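Local coordinates for isochorismatase family protein (Enterococcus faecalis, PDB 2A67), which is of uncertain function but probably acts as a hydrolase of the isochorismatase family, at residues L9-K14 with I79-A84; I47-H52 with L70-T75; T55-P58 with D62-Q65. All blocks are in the same frame, centred on the assembly; numbering follows the deposited sequence.

In the fold
The three contacts lie in the first half of a parallel beta-sheet of the alpha/beta fold and in the long loop between strands 47-52 and 77-81. Contact 1 spans the ends of strands 5-10 and 77-81 and probably marks the active site. Strand 47-52, which gives contact 2 its first segment, runs between them; D11 N lies 2.8 Å from V50 O. Contact 3 closes part of the long loop. Its W64 O is 2.8 Å from Q13 NE2 and 3.0 Å from Q51 NE2, which ties the loop to strand 47-52 and to the segment following strand 5-10. The centre of contact 1 is about 10 Å from those of contacts 2 and 3.

Contact 1. Residues L9-K14 with I79-A84; sequences LIDFQK and IRKTHA
D11 and K81 form a salt bridge at the C-terminal ends of two parallel strands, 5-10 and 77-81, with strand 47-52 lying between them in the sheet. Both side chains also touch C114 of helix 111-125. This trio is consistent with the Asp-Lys-Cys catalytic triad of isochorismatase and nicotinamidase relatives, so the contact probably forms the active-site core. The tight part is the meeting of the carboxylate with the lysine end. K81 NZ donates to D11 OD2 at 3.0 Å, on the syn lone pair of that oxygen, while K81 CE is 3.1 Å from D11 OD1. They approach from the two strand ends. K81 is extended as far as CE; only the last torsion (chi4 71°) turns, swinging NZ beside both the carboxylate and the loop after the strand. The packing is looser at I10. The I10 and K81 side chains cross at about a right angle, with I10 CG2 4.2 Å from K81 CE. Beyond K81 the chain opens: T82 is exposed and H83 partly so, with the H83 ring stacked on H123 of the second subunit. H83 O accepts a bond of 2.6 Å from K81 NZ, which lies 35° out of the carbonyl plane.

Contact 2. Residues I47-H52 with L70-T75; sequences IIFVQH and LDTQPT
The ring of F49 packs against L70, D71 and T72. F49 CB points from strand 47-52 toward the 70-75 loop. CG lies anti to the carbonyl carbon (chi1 -72°), which turns the ring toward L70-T72. CB and CG make no contact across the interface; the touching begins at the far half of the ring. CE2 meets L70 CD1 at 4.1 Å, where L70 runs alongside F49 and points the opposite way. On the other flank, CE1 is 3.8 Å from T72 CG2. The tip, CZ, makes the closest approach, 3.6 Å to the same T72 CG2. That methyl comes in obliquely, and the two side chains cross at about a right angle. D71 O sits at the ring edge, near its plane, 4.1 Å from CZ. Strand 47-52 is an inner strand of the parallel beta-sheet of the alpha/beta fold, and the loop crosses over one side of it on the way to strand 77-81. F49 also touches L9 of the neighbouring strand 5-10. Near the start of the strand a water accepts from I47 N at 3.2 Å and donates a weak bond to T75 O at 3.4 Å.

Contact 3. Residues T55-P58 with D62-Q65; sequences TELP and DSWQ
L57 reaches across to S63 and W64 with one of its two methyl branches. Its CG is roughly anti to the backbone N (chi1 -154°), and chi2 of 52° turns CD1 toward the 62-65 segment. CD1 lies 3.4 Å from S63 O and 3.5 Å from S63 OG, so the methyl rests against two oxygens of one residue. It also comes within 3.8 Å of W64 N. Further back on the same side chain, L57 CG is 4.4 Å from W64 CB, a loose apolar touch. The other methyl, CD2, packs by H52 O at the end of strand 47-52.

S63 places its hydroxyl between the backbone N and the carbonyl carbon, which brings OG over the L57 side of the contact. P58 CD approaches the same OG at 4.1 Å. The whole contact belongs to the long loop between strands 47-52 and 77-81 of the alpha/beta fold. Residues 62-65 make a type I beta turn in it, closed by a bond of 3.2 Å from Q65 N to D62 O. S61 immediately precedes this turn: its OG is hydrogen-bonded to both P58 O and W64 N, linking the two segments through one hydroxyl.

The CB of W64 is directed at 55-58, while the indole swings off from it. CG is anti to the backbone N, and chi2 of 100° turns the indole plane roughly perpendicular to the plane of CA, CB and CG. P58 O lies 3.2 Å from W64 CB and meets the ring obliquely. The indole continues outward to F59, where the two rings meet edge-to-face. E56 and P58 are exposed, whereas L57 is buried. W64 O accepts from Q13 NE2 and Q51 NE2.

Contact 1. Residues L9-K14 with I79-A84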
loop_
_atom_site.group_PDB
_atom_site.type_symbol
_atom_site.label_atom_id
_atom_site.label_comp_id
_atom_site.label_asym_id
_atom_site.label_seq_id
_atom_site.Cartn_x
_atom_site.Cartn_y
_atom_site.Cartn_z
ATOM N N LEU D 9 9.550 4.825 -13.048
ATOM C CA LEU D 9 9.668 6.216 -12.601
ATOM C C LEU D 9 8.282 6.856 -12.591
ATOM O O LEU D 9 7.725 7.103 -13.650
ATOM C CB LEU D 9 10.628 7.006 -13.513
ATOM C CG LEU D 9 12.085 6.448 -13.615
ATOM C CD1 LEU D 9 12.870 7.275 -14.565
ATOM C CD2 LEU D 9 12.736 6.411 -12.242
ATOM N N ILE D 10 7.753 7.106 -11.393
ATOM C CA ILE D 10 6.332 7.342 -11.217
ATOM C C ILE D 10 5.991 8.841 -11.087
ATOM O O ILE D 10 6.441 9.561 -10.173
ATOM C CB ILE D 10 5.751 6.528 -10.021
ATOM C CG1 ILE D 10 5.969 5.021 -10.218
ATOM C CG2 ILE D 10 4.209 6.900 -9.798
ATOM C CD1 ILE D 10 5.838 4.243 -8.912
ATOM N N ASP D 11 5.183 9.294 -12.031
ATOM C CA ASP D 11 4.507 10.615 -11.972
ATOM C C ASP D 11 5.439 11.785 -11.768
ATOM O O ASP D 11 5.113 12.714 -11.020
ATOM C CB ASP D 11 3.429 10.655 -10.861
ATOM C CG ASP D 11 2.240 9.719 -11.112
ATOM O OD1 ASP D 11 2.146 9.057 -12.154
ATOM O OD2 ASP D 11 1.360 9.635 -10.235
ATOM N N PHE D 12 6.584 11.770 -12.424
ATOM C CA PHE D 12 7.496 12.897 -12.439
ATOM C C PHE D 12 7.057 13.933 -13.474
ATOM O O PHE D 12 7.760 14.176 -14.476
ATOM C CB PHE D 12 8.910 12.436 -12.786
ATOM C CG PHE D 12 9.645 11.819 -11.651
ATOM C CD1 PHE D 12 9.811 12.519 -10.440
ATOM C CD2 PHE D 12 10.219 10.559 -11.790
ATOM C CE1 PHE D 12 10.566 11.937 -9.385
ATOM C CE2 PHE D 12 10.969 9.968 -10.733
ATOM C CZ PHE D 12 11.139 10.657 -9.553
ATOM N N GLN D 13 5.924 14.576 -13.191
ATOM C CA GLN D 13 5.265 15.512 -14.118
ATOM C C GLN D 13 5.190 16.956 -13.549
ATOM O O GLN D 13 5.001 17.152 -12.337
ATOM C CB GLN D 13 3.860 14.991 -14.420
ATOM C CG GLN D 13 3.818 13.499 -14.943
ATOM C CD GLN D 13 2.444 12.924 -14.820
ATOM O OE1 GLN D 13 2.152 12.203 -13.886
ATOM N NE2 GLN D 13 1.570 13.258 -15.763
ATOM N N LYS D 14 5.337 17.940 -14.446
ATOM C CA LYS D 14 5.439 19.362 -14.078
ATOM C C LYS D 14 4.340 19.810 -13.111
ATOM O O LYS D 14 4.627 20.445 -12.093
ATOM C CB LYS D 14 5.430 20.232 -15.328
ATOM C CG LYS D 14 6.455 19.816 -16.373
ATOM C CD LYS D 14 6.405 20.799 -17.538
ATOM C CE LYS D 14 6.668 20.142 -18.872
ATOM N NZ LYS D 14 5.820 20.880 -19.912
ATOM N N ILE D 79 3.653 4.610 -19.516
ATOM C CA ILE D 79 2.390 4.047 -19.082
ATOM C C ILE D 79 1.458 5.187 -18.677
ATOM O O ILE D 79 1.876 6.032 -17.905
ATOM C CB ILE D 79 2.618 3.133 -17.864
ATOM C CG1 ILE D 79 3.553 1.965 -18.272
ATOM C CG2 ILE D 79 1.298 2.566 -17.301
ATOM C CD1 ILE D 79 2.843 0.930 -19.098
ATOM N N ARG D 80 0.217 5.159 -19.148
ATOM C CA ARG D 80 -0.825 6.110 -18.716
ATOM C C ARG D 80 -1.566 5.497 -17.533
ATOM O O ARG D 80 -2.029 4.363 -17.647
ATOM C CB ARG D 80 -1.902 6.294 -19.832
ATOM C CG ARG D 80 -1.347 6.842 -21.139
ATOM C CD ARG D 80 -2.374 6.901 -22.228
ATOM N NE ARG D 80 -3.553 7.700 -21.892
ATOM C CZ ARG D 80 -4.540 7.877 -22.740
ATOM N NH1 ARG D 80 -4.451 7.291 -23.921
ATOM N NH2 ARG D 80 -5.628 8.619 -22.417
ATOM N N LYS D 81 -1.729 6.245 -16.451
ATOM C CA LYS D 81 -2.587 5.790 -15.338
ATOM C C LYS D 81 -3.559 6.893 -14.907
ATOM O O LYS D 81 -3.306 8.072 -15.101
ATOM C CB LYS D 81 -1.757 5.314 -14.147
ATOM C CG LYS D 81 -1.157 6.408 -13.283
ATOM C CD LYS D 81 -0.380 5.765 -12.113
ATOM C CE LYS D 81 0.304 6.754 -11.244
ATOM N NZ LYS D 81 -0.718 7.514 -10.427
ATOM N N THR D 82 -4.657 6.456 -14.306
ATOM C CA THR D 82 -5.659 7.331 -13.751
ATOM C C THR D 82 -5.814 7.231 -12.195
ATOM O O THR D 82 -6.400 8.149 -11.582
ATOM C CB THR D 82 -6.980 7.079 -14.479
ATOM O OG1 THR D 82 -7.396 5.733 -14.254
ATOM C CG2 THR D 82 -6.794 7.253 -15.987
ATOM N N HIS D 83 -5.267 6.159 -11.567
ATOM C CA HIS D 83 -5.226 5.970 -10.082
ATOM C C HIS D 83 -3.805 6.076 -9.440
ATOM O O HIS D 83 -2.792 6.005 -10.163
ATOM C CB HIS D 83 -5.844 4.614 -9.697
ATOM C CG HIS D 83 -5.871 4.361 -8.216
ATOM N ND1 HIS D 83 -6.925 4.773 -7.403
ATOM C CD2 HIS D 83 -4.977 3.763 -7.397
ATOM C CE1 HIS D 83 -6.656 4.446 -6.148
ATOM N NE2 HIS D 83 -5.478 3.837 -6.121
ATOM N N ALA D 84 -3.688 6.239 -8.104
ATOM C CA ALA D 84 -2.326 6.174 -7.417
ATOM C C ALA D 84 -1.537 4.916 -7.834
ATOM O O ALA D 84 -0.281 4.979 -8.110
ATOM C CB ALA D 84 -2.448 6.203 -5.839
#

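Contact 2. Residues I47-H52 with L70-T75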
loop_
_atom_site.group_PDB
_atom_site.type_symbol
_atom_site.label_atom_id
_atom_site.label_comp_id
_atom_site.label_asym_id
_atom_site.label_seq_id
_atom_site.Cartn_x
_atom_site.Cartn_y
_atom_site.Cartn_z
ATOM N N ILE D 47 13.464 1.386 -19.198
ATOM C CA ILE D 47 13.146 2.498 -18.336
ATOM C C ILE D 47 11.671 2.846 -18.679
ATOM O O ILE D 47 11.323 2.995 -19.855
ATOM C CB ILE D 47 14.003 3.762 -18.589
ATOM C CG1 ILE D 47 15.528 3.439 -18.419
ATOM C CG2 ILE D 47 13.401 4.969 -17.723
ATOM C CD1 ILE D 47 16.455 4.480 -19.011
ATOM N N ILE D 48 10.833 2.876 -17.657
ATOM C CA ILE D 48 9.364 3.020 -17.823
ATOM C C ILE D 48 8.913 4.219 -17.019
ATOM O O ILE D 48 9.034 4.235 -15.783
ATOM C CB ILE D 48 8.615 1.791 -17.344
ATOM C CG1 ILE D 48 9.147 0.523 -18.025
ATOM C CG2 ILE D 48 7.052 1.928 -17.601
ATOM C CD1 ILE D 48 8.844 -0.800 -17.277
ATOM N N PHE D 49 8.380 5.238 -17.707
ATOM C CA PHE D 49 7.831 6.395 -17.036
ATOM C C PHE D 49 6.324 6.204 -16.885
ATOM O O PHE D 49 5.631 5.848 -17.855
ATOM C CB PHE D 49 8.058 7.657 -17.867
ATOM C CG PHE D 49 9.475 8.117 -17.905
ATOM C CD1 PHE D 49 10.317 7.725 -18.952
ATOM C CD2 PHE D 49 9.976 8.941 -16.914
ATOM C CE1 PHE D 49 11.600 8.153 -19.004
ATOM C CE2 PHE D 49 11.302 9.376 -16.974
ATOM C CZ PHE D 49 12.096 8.977 -18.017
ATOM N N VAL D 50 5.815 6.440 -15.685
ATOM C CA VAL D 50 4.348 6.422 -15.453
ATOM C C VAL D 50 3.869 7.878 -15.341
ATOM O O VAL D 50 4.468 8.691 -14.643
ATOM C CB VAL D 50 3.963 5.570 -14.204
ATOM C CG1 VAL D 50 2.443 5.613 -13.983
ATOM C CG2 VAL D 50 4.465 4.068 -14.418
ATOM N N GLN D 51 2.837 8.208 -16.103
ATOM C CA GLN D 51 2.240 9.536 -16.060
ATOM C C GLN D 51 0.762 9.419 -15.726
ATOM O O GLN D 51 0.013 8.635 -16.336
ATOM C CB GLN D 51 2.428 10.243 -17.399
ATOM C CG GLN D 51 3.888 10.602 -17.680
ATOM C CD GLN D 51 4.098 11.096 -19.075
ATOM O OE1 GLN D 51 4.387 10.316 -19.978
ATOM N NE2 GLN D 51 3.921 12.404 -19.286
ATOM N N HIS D 52 0.381 10.194 -14.713
ATOM C CA HIS D 52 -0.984 10.251 -14.209
ATOM C C HIS D 52 -1.757 11.256 -15.087
ATOM O O HIS D 52 -1.189 12.180 -15.658
ATOM C CB HIS D 52 -0.962 10.679 -12.733
ATOM C CG HIS D 52 -2.253 10.440 -12.022
ATOM N ND1 HIS D 52 -3.174 11.444 -11.808
ATOM C CD2 HIS D 52 -2.805 9.312 -11.512
ATOM C CE1 HIS D 52 -4.218 10.958 -11.162
ATOM N NE2 HIS D 52 -4.028 9.670 -10.975
ATOM N N LEU D 70 14.512 15.667 -16.699
ATOM C CA LEU D 70 14.651 14.198 -16.839
ATOM C C LEU D 70 15.122 13.785 -18.231
ATOM O O LEU D 70 14.598 14.269 -19.231
ATOM C CB LEU D 70 13.334 13.475 -16.501
ATOM C CG LEU D 70 12.904 13.399 -15.029
ATOM C CD1 LEU D 70 11.502 12.906 -14.958
ATOM C CD2 LEU D 70 13.842 12.491 -14.184
ATOM N N ASP D 71 16.095 12.870 -18.272
ATOM C CA ASP D 71 16.642 12.325 -19.517
ATOM C C ASP D 71 15.705 11.271 -20.077
ATOM O O ASP D 71 15.722 10.122 -19.662
ATOM C CB ASP D 71 18.048 11.726 -19.276
ATOM C CG ASP D 71 18.670 11.128 -20.534
ATOM O OD1 ASP D 71 18.511 11.696 -21.636
ATOM O OD2 ASP D 71 19.341 10.080 -20.422
ATOM N N THR D 72 14.873 11.660 -21.029
ATOM C CA THR D 72 13.984 10.675 -21.681
ATOM C C THR D 72 14.466 10.393 -23.100
ATOM O O THR D 72 15.174 11.225 -23.650
ATOM C CB THR D 72 12.514 11.156 -21.720
ATOM O OG1 THR D 72 12.404 12.235 -22.657
ATOM C CG2 THR D 72 12.110 11.697 -20.372
ATOM N N GLN D 73 14.103 9.241 -23.686
ATOM C CA GLN D 73 14.344 8.975 -25.095
ATOM C C GLN D 73 13.110 8.311 -25.613
ATOM O O GLN D 73 12.349 7.792 -24.810
ATOM C CB GLN D 73 15.504 8.019 -25.290
ATOM C CG GLN D 73 16.672 8.309 -24.414
ATOM C CD GLN D 73 17.688 9.189 -25.040
ATOM O OE1 GLN D 73 17.389 10.312 -25.461
ATOM N NE2 GLN D 73 18.935 8.692 -25.099
ATOM N N PRO D 74 12.891 8.321 -26.959
ATOM C CA PRO D 74 11.696 7.717 -27.590
ATOM C C PRO D 74 11.658 6.208 -27.425
ATOM O O PRO D 74 10.634 5.550 -27.661
ATOM C CB PRO D 74 11.841 8.096 -29.078
ATOM C CG PRO D 74 13.272 8.420 -29.255
ATOM C CD PRO D 74 13.772 8.967 -27.954
ATOM N N THR D 75 12.786 5.728 -26.956
ATOM C CA THR D 75 13.126 4.346 -26.651
ATOM C C THR D 75 12.558 3.836 -25.320
ATOM O O THR D 75 12.240 2.641 -25.166
ATOM C CB THR D 75 14.652 4.348 -26.656
ATOM O OG1 THR D 75 15.068 3.871 -27.922
ATOM C CG2 THR D 75 15.325 3.580 -25.471
HETATM O O HOH W 1 13.844 1.639 -22.349
#

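Contact 3. Residues T55-P58 with D62-Q65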
loop_
_atom_site.group_PDB
_atom_site.type_symbol
_atom_site.label_atom_id
_atom_site.label_comp_id
_atom_site.label_asym_id
_atom_site.label_seq_id
_atom_site.Cartn_x
_atom_site.Cartn_y
_atom_site.Cartn_z
ATOM N N THR D 55 -8.609 15.361 -14.387
ATOM C CA THR D 55 -9.145 16.642 -14.848
ATOM C C THR D 55 -8.144 17.786 -14.606
ATOM O O THR D 55 -7.987 18.646 -15.471
ATOM C CB THR D 55 -10.538 16.947 -14.268
ATOM O OG1 THR D 55 -10.563 16.584 -12.887
ATOM C CG2 THR D 55 -11.629 16.163 -15.022
ATOM N N GLU D 56 -7.431 17.791 -13.478
ATOM C CA GLU D 56 -6.479 18.902 -13.277
ATOM C C GLU D 56 -5.020 18.573 -13.701
ATOM O O GLU D 56 -4.090 19.357 -13.445
ATOM C CB GLU D 56 -6.554 19.520 -11.856
ATOM C CG GLU D 56 -7.961 19.729 -11.266
ATOM C CD GLU D 56 -8.604 21.073 -11.616
ATOM O OE1 GLU D 56 -9.696 21.357 -11.055
ATOM O OE2 GLU D 56 -8.034 21.845 -12.433
ATOM N N LEU D 57 -4.834 17.473 -14.438
ATOM C CA LEU D 57 -3.559 17.130 -15.082
ATOM C C LEU D 57 -3.921 16.475 -16.414
ATOM O O LEU D 57 -3.788 15.259 -16.552
ATOM C CB LEU D 57 -2.796 16.126 -14.211
ATOM C CG LEU D 57 -1.279 16.020 -14.276
ATOM C CD1 LEU D 57 -0.591 17.354 -14.091
ATOM C CD2 LEU D 57 -0.817 15.048 -13.213
ATOM N N PRO D 58 -4.543 17.256 -17.334
ATOM C CA PRO D 58 -5.171 16.673 -18.525
ATOM C C PRO D 58 -4.147 16.018 -19.426
ATOM O O PRO D 58 -3.055 16.540 -19.556
ATOM C CB PRO D 58 -5.800 17.890 -19.240
ATOM C CG PRO D 58 -5.933 18.914 -18.196
ATOM C CD PRO D 58 -4.760 18.715 -17.285
ATOM N N ASP D 62 0.643 20.568 -21.130
ATOM C CA ASP D 62 1.967 20.943 -20.629
ATOM C C ASP D 62 2.205 20.478 -19.198
ATOM O O ASP D 62 3.296 20.029 -18.869
ATOM C CB ASP D 62 2.239 22.426 -20.739
ATOM C CG ASP D 62 2.423 22.869 -22.146
ATOM O OD1 ASP D 62 2.654 22.046 -23.037
ATOM O OD2 ASP D 62 2.329 24.069 -22.379
ATOM N N SER D 63 1.181 20.576 -18.366
ATOM C CA SER D 63 1.304 20.228 -16.952
ATOM C C SER D 63 1.473 18.693 -16.727
ATOM O O SER D 63 2.159 18.261 -15.780
ATOM C CB SER D 63 0.143 20.852 -16.138
ATOM O OG SER D 63 -1.029 20.058 -16.238
ATOM N N TRP D 64 0.857 17.888 -17.603
ATOM C CA TRP D 64 1.001 16.426 -17.611
ATOM C C TRP D 64 2.398 15.944 -18.082
ATOM O O TRP D 64 2.795 14.777 -17.810
ATOM C CB TRP D 64 -0.093 15.851 -18.511
ATOM C CG TRP D 64 0.045 14.472 -19.034
ATOM C CD1 TRP D 64 -0.564 13.347 -18.539
ATOM C CD2 TRP D 64 0.813 14.043 -20.161
ATOM N NE1 TRP D 64 -0.212 12.258 -19.272
ATOM C CE2 TRP D 64 0.637 12.650 -20.275
ATOM C CE3 TRP D 64 1.670 14.691 -21.059
ATOM C CZ2 TRP D 64 1.255 11.891 -21.289
ATOM C CZ3 TRP D 64 2.265 13.953 -22.055
ATOM C CH2 TRP D 64 2.057 12.565 -22.163
ATOM N N GLN D 65 3.147 16.794 -18.779
ATOM C CA GLN D 65 4.431 16.348 -19.317
ATOM C C GLN D 65 5.401 16.156 -18.157
ATOM O O GLN D 65 5.212 16.753 -17.083
ATOM C CB GLN D 65 5.013 17.351 -20.320
ATOM C CG GLN D 65 4.190 17.654 -21.616
ATOM C CD GLN D 65 4.944 18.622 -22.487
ATOM O OE1 GLN D 65 4.937 19.813 -22.194
ATOM N NE2 GLN D 65 5.625 18.131 -23.559
#